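PDB 3DDM: putative mandelate racemase/muconate lactonizing enzyme from Bordetella bronchiseptica, which is of unknown function but is probably a member of the enolase superfamily, pairing an enolase-like N-terminal domain with a TIM-barrel-like C-terminal domain. Local coordinates for residues A[179-182]-A[183-186]; A[236-239]-A[240-244]; A[215-218]-A[219-223]. The protein carries 1 engineered substitution. One frame throughout, in Å; residues are numbered along the deposited sequence.

Contact 1 (A[179-182]-A[183-186]); sequences GFDD and ARDV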
# COMPACT_ATOMS: atom_id res chain seq x y z
N GLY A 179 -17.34 -0.65 18.98
CA GLY A 179 -15.93 -0.37 19.10
C GLY A 179 -15.59 1.02 19.60
O GLY A 179 -14.46 1.27 20.02
N PHE A 180 -16.58 1.90 19.58
CA PHE A 180 -16.40 3.28 20.03
C PHE A 180 -16.52 3.37 21.55
O PHE A 180 -15.59 3.79 22.23
CB PHE A 180 -17.46 4.19 19.39
CG PHE A 180 -17.67 3.95 17.91
CD1 PHE A 180 -16.77 4.45 16.97
CD2 PHE A 180 -18.78 3.22 17.46
CE1 PHE A 180 -16.97 4.23 15.60
CE2 PHE A 180 -18.99 3.00 16.09
CZ PHE A 180 -18.08 3.51 15.16
N ASP A 181 -17.68 2.98 22.07
CA ASP A 181 -17.96 3.03 23.50
C ASP A 181 -18.50 1.71 24.04
O ASP A 181 -19.61 1.30 23.70
CB ASP A 181 -18.97 4.15 23.78
CG ASP A 181 -19.36 4.24 25.25
OD1 ASP A 181 -18.55 4.75 26.05
OD2 ASP A 181 -20.47 3.78 25.60
N ASP A 182 -17.72 1.07 24.90
CA ASP A 182 -18.08 -0.21 25.51
C ASP A 182 -19.50 -0.34 26.07
O ASP A 182 -20.23 -1.26 25.71
CB ASP A 182 -17.09 -0.54 26.63
CG ASP A 182 -15.76 -1.02 26.10
OD1 ASP A 182 -15.17 -0.32 25.25
OD2 ASP A 182 -15.30 -2.09 26.55
N ALA A 183 -19.87 0.56 26.96
CA ALA A 183 -21.19 0.51 27.60
C ALA A 183 -22.35 0.73 26.64
O ALA A 183 -23.36 0.03 26.71
CB ALA A 183 -21.25 1.53 28.73
N ARG A 184 -22.19 1.71 25.76
CA ARG A 184 -23.23 2.05 24.79
C ARG A 184 -23.43 0.88 23.83
O ARG A 184 -24.56 0.55 23.49
CB ARG A 184 -22.83 3.31 24.01
CG ARG A 184 -24.00 4.09 23.46
CD ARG A 184 -23.54 5.16 22.47
NE ARG A 184 -24.60 6.13 22.20
CZ ARG A 184 -25.80 5.84 21.72
NH1 ARG A 184 -26.13 4.58 21.43
NH2 ARG A 184 -26.70 6.80 21.54
N ASP A 185 -22.33 0.26 23.41
CA ASP A 185 -22.39 -0.86 22.49
C ASP A 185 -23.19 -2.05 23.02
O ASP A 185 -23.99 -2.63 22.30
CB ASP A 185 -20.98 -1.32 22.10
CG ASP A 185 -20.29 -0.37 21.14
OD1 ASP A 185 -20.99 0.32 20.36
OD2 ASP A 185 -19.04 -0.32 21.15
N VAL A 186 -22.96 -2.42 24.28
CA VAL A 186 -23.69 -3.54 24.85
C VAL A 186 -25.14 -3.14 25.05
O VAL A 186 -26.03 -3.99 25.09
CB VAL A 186 -23.11 -4.00 26.21
CG1 VAL A 186 -21.69 -4.53 26.02
CG2 VAL A 186 -23.12 -2.84 27.19

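Contact 2 (A[236-239]-A[240-244]); sequences ADRP and AAEWA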
# COMPACT_ATOMS: atom_id res chain seq x y z
N ALA A 236 -6.48 -7.34 11.89
CA ALA A 236 -6.12 -8.47 11.05
C ALA A 236 -4.65 -8.86 11.23
O ALA A 236 -4.24 -9.97 10.90
CB ALA A 236 -6.41 -8.12 9.59
N ASP A 237 -3.88 -7.90 11.76
CA ASP A 237 -2.44 -8.03 12.03
C ASP A 237 -2.11 -9.03 13.13
O ASP A 237 -1.17 -9.79 13.01
CB ASP A 237 -1.88 -6.67 12.45
CG ASP A 237 -1.19 -5.94 11.32
OD1 ASP A 237 -1.06 -6.54 10.23
OD2 ASP A 237 -0.77 -4.78 11.52
N ARG A 238 -2.87 -8.98 14.22
CA ARG A 238 -2.66 -9.84 15.37
C ARG A 238 -2.20 -11.26 15.05
O ARG A 238 -2.66 -11.87 14.08
CB ARG A 238 -3.93 -9.91 16.20
CG ARG A 238 -4.32 -8.60 16.84
CD ARG A 238 -3.28 -8.18 17.84
NE ARG A 238 -2.21 -7.42 17.22
CZ ARG A 238 -0.99 -7.32 17.73
NH1 ARG A 238 -0.69 -7.94 18.86
NH2 ARG A 238 -0.08 -6.58 17.11
N PRO A 239 -1.27 -11.80 15.86
CA PRO A 239 -0.75 -13.16 15.66
C PRO A 239 -1.86 -14.20 15.88
O PRO A 239 -2.83 -13.94 16.60
CB PRO A 239 0.36 -13.27 16.71
CG PRO A 239 0.80 -11.85 16.91
CD PRO A 239 -0.53 -11.12 16.94
N ALA A 240 -1.71 -15.37 15.26
CA ALA A 240 -2.69 -16.43 15.38
C ALA A 240 -3.07 -16.72 16.81
O ALA A 240 -4.23 -17.03 17.11
CB ALA A 240 -2.17 -17.69 14.72
N ALA A 241 -2.10 -16.63 17.71
CA ALA A 241 -2.33 -16.90 19.12
C ALA A 241 -3.43 -16.05 19.74
O ALA A 241 -4.18 -16.53 20.58
CB ALA A 241 -1.05 -16.73 19.89
N GLU A 242 -3.52 -14.79 19.34
CA GLU A 242 -4.52 -13.90 19.90
C GLU A 242 -5.91 -14.23 19.38
O GLU A 242 -6.90 -14.13 20.12
CB GLU A 242 -4.17 -12.44 19.61
CG GLU A 242 -2.78 -12.04 20.06
CD GLU A 242 -2.57 -10.53 20.12
OE1 GLU A 242 -1.40 -10.10 20.17
OE2 GLU A 242 -3.57 -9.78 20.13
N TRP A 243 -5.99 -14.64 18.12
CA TRP A 243 -7.27 -15.01 17.51
C TRP A 243 -7.73 -16.34 18.07
O TRP A 243 -8.91 -16.53 18.36
CB TRP A 243 -7.15 -15.13 15.98
CG TRP A 243 -7.16 -13.81 15.28
CD1 TRP A 243 -6.08 -13.09 14.88
CD2 TRP A 243 -8.31 -13.04 14.94
NE1 TRP A 243 -6.48 -11.91 14.31
CE2 TRP A 243 -7.85 -11.85 14.33
CE3 TRP A 243 -9.69 -13.23 15.09
CZ2 TRP A 243 -8.72 -10.86 13.87
CZ3 TRP A 243 -10.56 -12.24 14.63
CH2 TRP A 243 -10.06 -11.07 14.03
N ALA A 244 -6.78 -17.25 18.23
CA ALA A 244 -7.08 -18.56 18.77
C ALA A 244 -7.64 -18.41 20.18
O ALA A 244 -8.61 -19.06 20.55
CB ALA A 244 -5.83 -19.42 18.77

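Contact 3 (A[215-218]-A[219-223]); sequences ARQM and AQRLG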
# COMPACT_ATOMS: atom_id res chain seq x y z
N ALA A 215 -11.55 -7.37 23.68
CA ALA A 215 -12.40 -8.23 22.86
C ALA A 215 -12.97 -9.35 23.71
O ALA A 215 -14.15 -9.67 23.61
CB ALA A 215 -11.59 -8.80 21.71
N ARG A 216 -12.12 -9.96 24.54
CA ARG A 216 -12.56 -11.05 25.41
C ARG A 216 -13.69 -10.51 26.28
O ARG A 216 -14.76 -11.11 26.37
CB ARG A 216 -11.41 -11.52 26.32
CG ARG A 216 -10.35 -12.38 25.66
CD ARG A 216 -9.30 -12.81 26.69
NE ARG A 216 -9.89 -13.56 27.81
CZ ARG A 216 -9.97 -14.89 27.88
NH1 ARG A 216 -9.49 -15.65 26.90
NH2 ARG A 216 -10.55 -15.46 28.92
N GLN A 217 -13.42 -9.38 26.92
CA GLN A 217 -14.39 -8.72 27.79
C GLN A 217 -15.70 -8.42 27.06
O GLN A 217 -16.77 -8.80 27.53
CB GLN A 217 -13.80 -7.42 28.32
CG GLN A 217 -14.73 -6.64 29.20
CD GLN A 217 -14.31 -5.19 29.32
OE1 GLN A 217 -13.23 -4.89 29.84
NE2 GLN A 217 -15.16 -4.29 28.83
N MET A 218 -15.62 -7.75 25.91
CA MET A 218 -16.82 -7.41 25.16
C MET A 218 -17.53 -8.62 24.57
O MET A 218 -18.76 -8.71 24.62
CB MET A 218 -16.48 -6.42 24.04
CG MET A 218 -16.21 -5.00 24.50
SD MET A 218 -17.59 -4.23 25.38
CE MET A 218 -18.80 -4.09 24.05
N ALA A 219 -16.78 -9.56 24.01
CA ALA A 219 -17.40 -10.75 23.43
C ALA A 219 -18.26 -11.45 24.47
O ALA A 219 -19.23 -12.12 24.15
CB ALA A 219 -16.33 -11.69 22.91
N GLN A 220 -17.88 -11.28 25.74
CA GLN A 220 -18.60 -11.88 26.86
C GLN A 220 -19.89 -11.10 27.14
O GLN A 220 -20.97 -11.69 27.24
CB GLN A 220 -17.72 -11.85 28.12
CG GLN A 220 -17.56 -13.18 28.82
CD GLN A 220 -16.58 -14.11 28.12
OE1 GLN A 220 -15.39 -13.80 27.98
NE2 GLN A 220 -17.08 -15.27 27.68
N ARG A 221 -19.76 -9.79 27.27
CA ARG A 221 -20.89 -8.90 27.53
C ARG A 221 -21.91 -8.87 26.39
O ARG A 221 -23.06 -8.50 26.60
CB ARG A 221 -20.37 -7.48 27.80
CG ARG A 221 -19.43 -7.40 28.99
CD ARG A 221 -18.68 -6.07 29.08
NE ARG A 221 -19.56 -4.94 29.36
CZ ARG A 221 -19.14 -3.69 29.51
NH1 ARG A 221 -17.84 -3.43 29.40
NH2 ARG A 221 -19.99 -2.71 29.76
N LEU A 222 -21.48 -9.25 25.19
CA LEU A 222 -22.39 -9.27 24.04
C LEU A 222 -23.16 -10.58 23.99
O LEU A 222 -24.25 -10.64 23.42
CB LEU A 222 -21.62 -9.09 22.73
CG LEU A 222 -21.03 -7.71 22.41
CD1 LEU A 222 -20.24 -7.80 21.12
CD2 LEU A 222 -22.13 -6.67 22.28
N GLY A 223 -22.59 -11.63 24.58
CA GLY A 223 -23.21 -12.94 24.59
C GLY A 223 -24.73 -12.96 24.60
O GLY A 223 -25.34 -13.60 23.75

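Contact 1 (A[179-182]-A[183-186])
The carboxylate of Asp185 is met from above its plane by the backbone amide of Gly179: the bond from Gly179 N to Asp185 OD2 is 2.8 Å long and close to linear at the hydrogen, yet the donor stands 40° out of that plane. The Asp181 and Arg184 side chains cross at about a right angle, their carboxylate and guanidinium planes 83° apart. Asp181 OD2 remains 5.8 Å from Arg184 NE, so the opposite charges form no salt bridge within the two segments.

The Asp181 side chain instead caps a backbone amide. It is the N-cap of the helix, and its OD2 accepts from Arg184 N; the modelled 2.7 Å between Asp181 OD2 and Arg184 N is doubtful, because this oxygen is placed too close to a neighbouring atom. With chi1 at 178°, Asp181 CG lies opposite its own N and next to the carbonyl carbon, which brings the carboxylate forward to the amide at the start of the helix. The carbonyl of the same residue takes the first full helical turn, with Asp185 N 2.9 Å from Asp181 O, and the following turn is longer, at 3.3 Å from Val186 N to Asp182 O. The first-turn amide would probably favour negative charge on Asp181, whereas Asp185 receives the loop amide ahead of the helix.

Residues 179-182 lead from strand 174-177 into helix 182-196. Phe180 packs on Pro156 and Asp185 on Val178, both in loops, while Arg184 NH2 has a weak hydrogen bond to the carbonyl of Glu157. Asp182 is salt-bridged to Arg214, and with Val186 it lies against helix 212-222, where Met218 touches both.

Contact 2 (A[236-239]-A[240-244])
Pro239 holds the N-cap position with an extended backbone (psi 155°), and its carbonyl turns back onto the first turn, where Pro239 O accepts from Glu242 N at 3.0 Å. The side chains add a salt bridge over the same start: Arg238 NH1 lies 2.6 Å from Glu242 OE1, in a bond markedly bent at the hydrogen. The nitrogen arrives on the syn side of that oxygen, somewhat out of the carboxylate plane, and the guanidinium and carboxylate planes are 60° apart, so this is a single-atom contact and not a flat two-pronged pairing. Arg238 reaches it by bending its chain twice, the second time with chi3 at 87°, whereas Glu242 is extended beyond CG.

The ring of Pro239 flanks the bridge. Its CD lies above one face of the Arg238 guanidinium, displaced toward the rim, and Pro239 CD is also 3.5 Å from Glu242 OE1. The indole of Trp243 turns its edge to Arg238 O, which lies in the ring plane 3.7 Å from Trp243 CD1, and Trp243 NE1 is 3.8 Å from Arg238 CB. The indole also packs on Pro233, Leu234 and Ser274. Ala236 and Asp237 pack on Ile105 of the second subunit.

An i to i+4 salt bridge over a proline N-cap marks this helix start, where the loop from strand 229-231 enters helix 240-249 of the TIM-barrel-like domain.

Contact 3 (A[215-218]-A[219-223])
Gln217 and Arg221, one helical turn apart, send their side chains out alongside each other in the same direction. Their amide and guanidinium planes are 35° apart, and Gln217 CD lies in the guanidinium plane at its edge. Gln217 NE2 comes to 2.9 Å from Arg221 NH1, but as modelled both atoms are donors, so the pair is adjacent without being bonded. Gln217 is carried there by an extended chain that starts with CG opposite the backbone N (chi1 178°); Arg221 bends at chi3, and its aliphatic part passes close to the Gln217 backbone. Met218 crosses the arginine, with Met218 SD 4.1 Å from Arg221 NH1, after curling at chi2 and chi3.

Backbone bonds carry the rest of the contact. Ala219 N is 2.7 Å from Ala215 O, Gln220 N is 3.2 Å from Arg216 O, and Leu222 N is 2.8 Å from Met218 O, all in the i to i+4 pattern of an alpha helix. Gln217 O has two donors: Arg221 N at 3.2 Å, and Gln220 N at 3.3 Å in a weak bond whose angle at the hydrogen is only 130°.

This is helix 212-222 of a beta-alpha-beta unit, running between strand 202-205 and strand 229-231, which pair in parallel as successive strands of a TIM-barrel-like domain do.

Packing on other elements differs by neighbour. Met218 and Leu222 are buried and both touch helix 182-196, Leu222 through Ala189; Met218 also meets Trp210, and Leu222 meets Met252. Ala215 is buried against Leu234 and Leu246, and Ala219 against Ala250. The polar ends of two further side chains go to the following helix: Arg216 NH1 forms a salt bridge with Glu245, and Gln220 NE2 a hydrogen bond with the carbonyl of Ala249.

Along the chain the order is contact 1, contact 3, contact 2, and all three lie in the C-terminal barrel domain, at the starts of helices 182-196 and 240-249 and along helix 212-222, each helix following a strand that pairs in parallel with its barrel neighbours. Contacts 1 and 3 touch, their centres about 11 Å apart: Val186 CG1 is 3.7 Å from Arg221 CB. Contacts 2 and 3 do not touch; their centres are about 17 Å apart and their nearest atoms about 7 Å. Contacts 1 and 2 have centres about 22 Å apart. The three therefore sample consecutive helices round one part of the barrel, the middle helix packing on both neighbours.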